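Local coordinates for inosine-uridine preferring nucleoside hydrolase (Gardnerella vaginalis 315-A, PDB 6BA1), which belongs to the nucleoside hydrolase family and holds a calcium ion beyond the C-terminal ends of its central parallel beta strands, at residues Ser109-Ile114 with Ala137-Lys142; Lys123-Val128 with Asp148-Ile153. All coordinates share one frame; numbering follows the deposited sequence.

The two contacts alternate along the chain: 109-114, 123-128, 137-142, then 148-153. Contact 1 packs helix 110-121 against helix 134-142. Contact 2 pairs strand 125-129 with strand 152-156 inside the central mixed sheet. Helix 110-121 leads directly into strand 125-129, which in turn leads into helix 134-142. The contact centres are about 14 Å apart, on the same side of the chain's centre. Both helices lie on the sheet face that carries Tyr127 and Ile153. Ile114 of helix 110-121 touches Tyr127 (CD1 to CE1, 3.5 Å), and Ile136 of helix 134-142 touches Tyr127 and Ile153. Contact 1 thus belongs to the helical layer of this alpha/beta fold, and contact 2 to the sheet beneath it.

Contact 1: Ser109-Ile114 with Ala137-Lys142; sequences SAVDFI and AAALKK
Val111 lays its CG1 methyl over the backbone of helix 134-142 where Ala138 passes into Ala139. CG1 lies 3.9 Å from Ala139 N and 4.3 Å from Ala138 CB. This branch is anti to the backbone N of Val111 (chi1 -176°), which carries it to the facing helix. One turn on, Ile114 CG2 meets Ala139 CB at 4.2 Å. Helix 134-142 thus meets Val111 and Ile114 with the CB methyls of Ala138 and Ala139. The axes of the short segments approach to 8.9 Å and cross at -62°, and the CA atoms of Val111 and Ala139 are 5.2 Å apart.

A salt bridge closes the more exposed flank. The Lys142 chain bends at chi3 (-98°) and brings NZ to Asp112 OD1 at 3.1 Å. The ammonium group uses the syn lone pair of OD1, on the side of the other carboxylate oxygen. That second oxygen, OD2, takes a weak hydrogen bond from Ser109 OG. Ser109 is also the N-cap of helix 110-121, and its OG accepts a weak bond from Asp112 N. The cap and the salt bridge thus share one aspartate.

Phe113, on another side of its helix, packs on strand 31-37 and stacks on Tyr66. Ile114 also touches Thr36 of that strand, while Ala139 rests on Ile146 of helix 146-149.

Contact 2: Lys123-Val128 with Asp148-Ile153; sequences KDLVYV and DEIGKI
Strands 125-128 and 152-153 run parallel, with Val126 opposite Lys152 and Tyr127 opposite Ile153. Lys152 N gives a weak bond to Leu125 O (3.3 Å), and Lys152 O takes a firmer one from Tyr127 N (3.1 Å, 153° at the hydrogen). Ahead of the strands, Gly151 CA makes a CA-H...O contact with Lys123 O. The Lys123 chain, bent at chi2, lies along the end of helix 146-149, with CG near Glu149 O and CE near Asp148 O.

On one face, Val126 and Lys152 stand side by side, with Val126 CG1 3.9 Å from Lys152 CG. The lysine chain runs on extended, and NZ bonds to Ala255 O. Strands 125-129 and 152-156 are the parallel strands of a beta-alpha-beta crossover through helices 134-142 and 146-149.

On the other face, Ile153 CG2 sits at the edge of the Tyr127 ring, near its plane, 4.0 Å from CD2. Ile150 is extended through both torsions (chi1 -164°, chi2 167°), which carries CD1 to Tyr127 CB, 3.9 Å away. The Ile150 and Leu125 side chains cross at an angle, with CD1 4.2 Å from Leu125 CD2. Ile136 of helix 134-142 covers both Tyr127 and Ile153. Tyr127 OH is hydrogen-bonded to Asp10 OD1.

Contact 1: Ser109-Ile114 with Ala137-Lys142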
# COMPACT_ATOMS: atom_id res chain seq x y z
N SER A 109 -7.24 -27.94 22.75
CA SER A 109 -6.42 -27.16 21.82
C SER A 109 -6.93 -25.73 21.73
O SER A 109 -8.11 -25.46 21.99
CB SER A 109 -6.38 -27.81 20.42
OG SER A 109 -7.55 -27.54 19.67
N ALA A 110 -6.04 -24.83 21.34
CA ALA A 110 -6.38 -23.42 21.19
C ALA A 110 -7.27 -23.18 19.99
O ALA A 110 -8.07 -22.24 19.99
CB ALA A 110 -5.12 -22.59 21.08
N VAL A 111 -7.12 -24.03 18.98
CA VAL A 111 -8.03 -24.05 17.83
C VAL A 111 -9.48 -24.14 18.33
O VAL A 111 -10.31 -23.30 17.98
CB VAL A 111 -7.73 -25.25 16.89
CG1 VAL A 111 -8.62 -25.20 15.65
CG2 VAL A 111 -6.25 -25.30 16.50
N ASP A 112 -9.76 -25.13 19.18
CA ASP A 112 -11.11 -25.36 19.72
C ASP A 112 -11.54 -24.31 20.74
O ASP A 112 -12.73 -24.00 20.83
CB ASP A 112 -11.22 -26.75 20.36
CG ASP A 112 -11.06 -27.88 19.36
OD1 ASP A 112 -11.52 -27.75 18.20
OD2 ASP A 112 -10.48 -28.92 19.75
N PHE A 113 -10.59 -23.79 21.52
CA PHE A 113 -10.88 -22.72 22.49
C PHE A 113 -11.40 -21.47 21.79
O PHE A 113 -12.34 -20.83 22.28
CB PHE A 113 -9.64 -22.38 23.32
CG PHE A 113 -9.83 -21.16 24.18
CD1 PHE A 113 -10.85 -21.10 25.12
CD2 PHE A 113 -8.99 -20.05 24.03
CE1 PHE A 113 -11.03 -19.98 25.92
CE2 PHE A 113 -9.16 -18.93 24.83
CZ PHE A 113 -10.18 -18.89 25.77
N ILE A 114 -10.79 -21.12 20.66
CA ILE A 114 -11.22 -19.98 19.86
C ILE A 114 -12.64 -20.22 19.34
O ILE A 114 -13.52 -19.38 19.54
CB ILE A 114 -10.24 -19.72 18.69
CG1 ILE A 114 -8.90 -19.19 19.23
CG2 ILE A 114 -10.81 -18.71 17.69
CD1 ILE A 114 -7.73 -19.33 18.27
N ALA A 137 -6.31 -19.57 11.25
CA ALA A 137 -6.51 -20.20 9.94
C ALA A 137 -7.11 -21.59 10.08
O ALA A 137 -8.07 -21.94 9.38
CB ALA A 137 -5.20 -20.29 9.19
N ALA A 138 -6.54 -22.38 10.99
CA ALA A 138 -7.08 -23.70 11.33
C ALA A 138 -8.48 -23.63 11.96
O ALA A 138 -9.31 -24.51 11.74
CB ALA A 138 -6.12 -24.44 12.26
N ALA A 139 -8.73 -22.58 12.75
CA ALA A 139 -10.05 -22.34 13.35
C ALA A 139 -11.10 -22.03 12.29
O ALA A 139 -12.17 -22.64 12.28
CB ALA A 139 -9.98 -21.21 14.37
N LEU A 140 -10.79 -21.08 11.42
CA LEU A 140 -11.67 -20.72 10.29
C LEU A 140 -11.85 -21.87 9.29
O LEU A 140 -12.92 -22.03 8.71
CB LEU A 140 -11.14 -19.49 9.55
CG LEU A 140 -11.41 -18.16 10.26
CD1 LEU A 140 -10.42 -17.09 9.83
CD2 LEU A 140 -12.85 -17.69 10.03
N LYS A 141 -10.78 -22.65 9.09
CA LYS A 141 -10.85 -23.90 8.33
C LYS A 141 -11.90 -24.85 8.95
O LYS A 141 -12.88 -25.18 8.29
CB LYS A 141 -9.44 -24.54 8.28
CG LYS A 141 -9.34 -26.02 7.89
CD LYS A 141 -9.32 -26.26 6.41
CE LYS A 141 -9.14 -27.77 6.17
NZ LYS A 141 -8.79 -28.11 4.76
N LYS A 142 -11.70 -25.24 10.21
CA LYS A 142 -12.60 -26.19 10.89
C LYS A 142 -14.02 -25.64 11.08
O LYS A 142 -15.00 -26.38 10.92
CB LYS A 142 -12.03 -26.63 12.25
CG LYS A 142 -12.79 -27.80 12.88
CD LYS A 142 -12.40 -28.11 14.32
CE LYS A 142 -11.41 -29.25 14.40
NZ LYS A 142 -11.06 -29.59 15.81

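Contact 2: Lys123-Val128 with Asp148-Ile153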
# COMPACT_ATOMS: atom_id res chain seq x y z
N LYS A 123 -20.30 -11.55 19.46
CA LYS A 123 -19.82 -10.23 19.08
C LYS A 123 -19.17 -9.42 20.21
O LYS A 123 -18.67 -8.32 19.97
CB LYS A 123 -20.93 -9.43 18.38
CG LYS A 123 -21.30 -10.02 17.02
CD LYS A 123 -21.40 -9.00 15.90
CE LYS A 123 -21.18 -9.67 14.55
NZ LYS A 123 -21.78 -8.89 13.44
N ASP A 124 -19.18 -9.95 21.44
CA ASP A 124 -18.38 -9.37 22.53
C ASP A 124 -16.93 -9.86 22.50
O ASP A 124 -16.08 -9.28 23.19
CB ASP A 124 -19.01 -9.69 23.90
CG ASP A 124 -20.41 -9.10 24.06
OD1 ASP A 124 -20.74 -8.11 23.37
OD2 ASP A 124 -21.18 -9.62 24.91
N LEU A 125 -16.63 -10.90 21.72
CA LEU A 125 -15.27 -11.46 21.63
C LEU A 125 -14.37 -10.66 20.69
O LEU A 125 -14.78 -10.28 19.59
CB LEU A 125 -15.29 -12.92 21.17
CG LEU A 125 -13.94 -13.64 21.09
CD1 LEU A 125 -13.33 -13.82 22.47
CD2 LEU A 125 -14.08 -14.98 20.39
N VAL A 126 -13.12 -10.46 21.13
CA VAL A 126 -12.10 -9.76 20.36
C VAL A 126 -10.83 -10.61 20.37
O VAL A 126 -10.25 -10.83 21.43
CB VAL A 126 -11.81 -8.37 20.96
CG1 VAL A 126 -10.76 -7.62 20.12
CG2 VAL A 126 -13.09 -7.56 21.10
N TYR A 127 -10.40 -11.09 19.21
CA TYR A 127 -9.21 -11.95 19.08
C TYR A 127 -8.06 -11.13 18.51
O TYR A 127 -8.19 -10.58 17.44
CB TYR A 127 -9.57 -13.15 18.20
CG TYR A 127 -8.42 -14.07 17.83
CD1 TYR A 127 -7.97 -15.07 18.69
CD2 TYR A 127 -7.83 -13.98 16.58
CE1 TYR A 127 -6.94 -15.93 18.33
CE2 TYR A 127 -6.80 -14.83 16.21
CZ TYR A 127 -6.35 -15.80 17.08
OH TYR A 127 -5.33 -16.62 16.65
N VAL A 128 -6.94 -11.07 19.22
CA VAL A 128 -5.83 -10.16 18.91
C VAL A 128 -4.53 -10.96 18.77
O VAL A 128 -3.77 -11.07 19.72
CB VAL A 128 -5.70 -9.07 19.99
CG1 VAL A 128 -4.46 -8.19 19.78
CG2 VAL A 128 -6.96 -8.23 20.02
N ASP A 148 -18.67 -14.40 10.69
CA ASP A 148 -19.79 -13.51 10.95
C ASP A 148 -20.12 -13.45 12.45
O ASP A 148 -20.56 -12.42 12.95
CB ASP A 148 -21.02 -13.96 10.14
CG ASP A 148 -20.70 -14.13 8.64
OD1 ASP A 148 -20.08 -13.23 8.04
OD2 ASP A 148 -21.08 -15.16 8.06
N GLU A 149 -19.89 -14.57 13.15
CA GLU A 149 -20.17 -14.67 14.59
C GLU A 149 -19.22 -13.85 15.47
O GLU A 149 -19.67 -13.26 16.45
CB GLU A 149 -20.18 -16.15 15.03
CG GLU A 149 -21.36 -16.97 14.51
CD GLU A 149 -21.32 -18.42 14.97
OE1 GLU A 149 -20.39 -19.15 14.57
OE2 GLU A 149 -22.23 -18.84 15.72
N ILE A 150 -17.93 -13.81 15.13
CA ILE A 150 -16.92 -13.11 15.95
C ILE A 150 -17.09 -11.58 15.89
O ILE A 150 -17.52 -11.03 14.87
CB ILE A 150 -15.47 -13.51 15.58
CG1 ILE A 150 -14.48 -13.09 16.69
CG2 ILE A 150 -15.05 -12.93 14.24
CD1 ILE A 150 -13.11 -13.70 16.56
N GLY A 151 -16.76 -10.92 17.01
CA GLY A 151 -16.86 -9.47 17.13
C GLY A 151 -15.87 -8.75 16.25
O GLY A 151 -16.27 -8.05 15.34
N LYS A 152 -14.58 -8.92 16.55
CA LYS A 152 -13.51 -8.41 15.71
C LYS A 152 -12.16 -9.08 15.95
O LYS A 152 -11.84 -9.45 17.05
CB LYS A 152 -13.37 -6.89 15.84
CG LYS A 152 -13.01 -6.36 17.22
CD LYS A 152 -12.85 -4.85 17.17
CE LYS A 152 -12.31 -4.27 18.46
NZ LYS A 152 -11.71 -2.92 18.21
N ILE A 153 -11.38 -9.21 14.88
CA ILE A 153 -9.99 -9.63 14.94
C ILE A 153 -9.12 -8.40 14.72
O ILE A 153 -9.46 -7.56 13.90
CB ILE A 153 -9.69 -10.71 13.88
CG1 ILE A 153 -10.53 -11.97 14.15
CG2 ILE A 153 -8.20 -11.06 13.85
CD1 ILE A 153 -10.64 -12.92 12.99